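Local coordinates for protein exported gluconolactonase (Xanthomonas campestris pv. campestris, PDB 3DR2) that hydrolyses gluconolactone as a calcium-binding six-bladed beta-propeller enzyme of the SMP-30 family, at residues 141-146 with 174-179. Residues are numbered along the deposited sequence; the frame is centred on the assembly and turned at random.
Sequences DGAIWF and LPPDGS
Ile144 and Leu174 are joined by two backbone hydrogen bonds, as an antiparallel hydrogen-bonded pair. Leu174 N donates to Ile144 O at 2.7 Å. Ile144 N returns a bond to Leu174 O at 2.9 Å. The same carbonyl oxygen is also approached by a CA-H of Ala143, with Ala143 CA 3.1 Å from Leu174 O. Leu174 O therefore has a second, weaker contact beside its N-H partner.

Before the strand, the chain turns through an Asx turn. Asp141 OD1 accepts from Ala143 N at 3.2 Å, and the N-H comes in from above the carboxylate plane, 60° out of it. The other oxygen, OD2, makes a salt bridge with Arg173. One carboxylate thus ties the turn to the neighbouring strand. Gly142 carries the turn at a positive phi of 89°, and its carbonyl O lies 3.8 Å from Pro176 CB.

Two apolar pairs carry the packing. Ile144 and Leu174 lie on the same face of the sheet and touch alongside at their CB atoms, 4.2 Å apart. Pro176 CD is 4.0 Å from Ala143 CB. On the turn side, Pro176 CG meets a carbonyl oxygen, 3.2 Å from Asp141 O.

The contact joins the two middle strands of a four-stranded propeller blade, 144-147 and 169-174, where the second runs out into a loop. Main-chain bonds set the pairing at this end. Beyond Leu174 the prolines offer no N-H, and the contact passes from hydrogen bonding to packing of the Pro176 ring against the Asx turn.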
loop_
_atom_site.group_PDB
_atom_site.type_symbol
_atom_site.label_atom_id
_atom_site.label_comp_id
_atom_site.label_asym_id
_atom_site.label_seq_id
_atom_site.Cartn_x
_atom_site.Cartn_y
_atom_site.Cartn_z
ATOM N N ASP A 141 4.572 -16.831 -30.535
ATOM C CA ASP A 141 5.133 -18.170 -30.421
ATOM C C ASP A 141 5.144 -18.691 -28.983
ATOM O O ASP A 141 5.726 -19.738 -28.689
ATOM C CB ASP A 141 6.540 -18.208 -31.035
ATOM C CG ASP A 141 7.565 -17.419 -30.237
ATOM O OD1 ASP A 141 7.175 -16.547 -29.434
ATOM O OD2 ASP A 141 8.775 -17.668 -30.428
ATOM N N GLY A 142 4.496 -17.956 -28.084
ATOM C CA GLY A 142 4.426 -18.386 -26.698
ATOM C C GLY A 142 5.544 -17.934 -25.780
ATOM O O GLY A 142 5.477 -18.153 -24.570
ATOM N N ALA A 143 6.578 -17.316 -26.341
ATOM C CA ALA A 143 7.698 -16.838 -25.540
ATOM C C ALA A 143 7.258 -15.643 -24.701
ATOM O O ALA A 143 6.484 -14.810 -25.163
ATOM C CB ALA A 143 8.855 -16.435 -26.446
ATOM N N ILE A 144 7.745 -15.570 -23.466
ATOM C CA ILE A 144 7.417 -14.455 -22.584
ATOM C C ILE A 144 8.599 -13.490 -22.598
ATOM O O ILE A 144 9.726 -13.882 -22.294
ATOM C CB ILE A 144 7.188 -14.930 -21.128
ATOM C CG1 ILE A 144 5.961 -15.834 -21.065
ATOM C CG2 ILE A 144 7.011 -13.728 -20.195
ATOM C CD1 ILE A 144 5.789 -16.518 -19.738
ATOM N N TRP A 145 8.339 -12.238 -22.967
ATOM C CA TRP A 145 9.374 -11.209 -23.006
ATOM C C TRP A 145 9.136 -10.263 -21.839
ATOM O O TRP A 145 7.997 -9.903 -21.561
ATOM C CB TRP A 145 9.292 -10.398 -24.300
ATOM C CG TRP A 145 9.656 -11.142 -25.545
ATOM C CD1 TRP A 145 8.978 -12.180 -26.118
ATOM C CD2 TRP A 145 10.773 -10.872 -26.396
ATOM N NE1 TRP A 145 9.608 -12.573 -27.282
ATOM C CE2 TRP A 145 10.712 -11.786 -27.472
ATOM C CE3 TRP A 145 11.822 -9.945 -26.353
ATOM C CZ2 TRP A 145 11.663 -11.797 -28.497
ATOM C CZ3 TRP A 145 12.767 -9.956 -27.374
ATOM C CH2 TRP A 145 12.678 -10.878 -28.432
ATOM N N PHE A 146 10.198 -9.846 -21.163
ATOM C CA PHE A 146 10.013 -8.941 -20.035
ATOM C C PHE A 146 11.202 -8.027 -19.787
ATOM O O PHE A 146 12.302 -8.272 -20.276
ATOM C CB PHE A 146 9.685 -9.749 -18.775
ATOM C CG PHE A 146 10.819 -10.616 -18.277
ATOM C CD1 PHE A 146 11.720 -10.129 -17.334
ATOM C CD2 PHE A 146 10.947 -11.935 -18.705
ATOM C CE1 PHE A 146 12.729 -10.941 -16.815
ATOM C CE2 PHE A 146 11.952 -12.760 -18.196
ATOM C CZ PHE A 146 12.845 -12.262 -17.246
ATOM N N LEU A 174 11.824 -15.562 -22.710
ATOM C CA LEU A 174 11.719 -16.883 -22.105
ATOM C C LEU A 174 11.009 -17.782 -23.111
ATOM O O LEU A 174 9.814 -17.636 -23.352
ATOM C CB LEU A 174 10.914 -16.819 -20.799
ATOM C CG LEU A 174 11.116 -17.952 -19.781
ATOM C CD1 LEU A 174 10.056 -17.840 -18.694
ATOM C CD2 LEU A 174 11.026 -19.302 -20.449
ATOM N N PRO A 175 11.748 -18.724 -23.717
ATOM C CA PRO A 175 11.200 -19.657 -24.706
ATOM C C PRO A 175 10.101 -20.543 -24.131
ATOM O O PRO A 175 10.140 -20.911 -22.954
ATOM C CB PRO A 175 12.421 -20.478 -25.125
ATOM C CG PRO A 175 13.565 -19.550 -24.888
ATOM C CD PRO A 175 13.194 -18.932 -23.555
ATOM N N PRO A 176 9.108 -20.901 -24.960
ATOM C CA PRO A 176 7.990 -21.754 -24.543
ATOM C C PRO A 176 8.418 -23.219 -24.463
ATOM O O PRO A 176 8.055 -23.933 -23.530
ATOM C CB PRO A 176 6.958 -21.506 -25.630
ATOM C CG PRO A 176 7.817 -21.343 -26.847
ATOM C CD PRO A 176 8.937 -20.458 -26.355
ATOM N N ASP A 177 9.183 -23.662 -25.456
ATOM C CA ASP A 177 9.691 -25.033 -25.492
ATOM C C ASP A 177 10.593 -25.159 -24.271
ATOM O O ASP A 177 10.177 -24.917 -23.141
ATOM C CB ASP A 177 10.531 -25.258 -26.756
ATOM C CG ASP A 177 9.699 -25.266 -28.020
ATOM O OD1 ASP A 177 10.280 -25.122 -29.118
ATOM O OD2 ASP A 177 8.462 -25.427 -27.920
ATOM N N GLY A 178 11.836 -25.546 -24.505
ATOM C CA GLY A 178 12.770 -25.633 -23.406
ATOM C C GLY A 178 13.424 -24.267 -23.383
ATOM O O GLY A 178 13.743 -23.722 -24.441
ATOM N N SER A 179 13.612 -23.696 -22.199
ATOM C CA SER A 179 14.230 -22.380 -22.092
ATOM C C SER A 179 15.678 -22.498 -22.606
ATOM O O SER A 179 15.909 -23.153 -23.620
ATOM C CB SER A 179 14.145 -21.914 -20.633
ATOM O OG SER A 179 12.788 -21.786 -20.219
#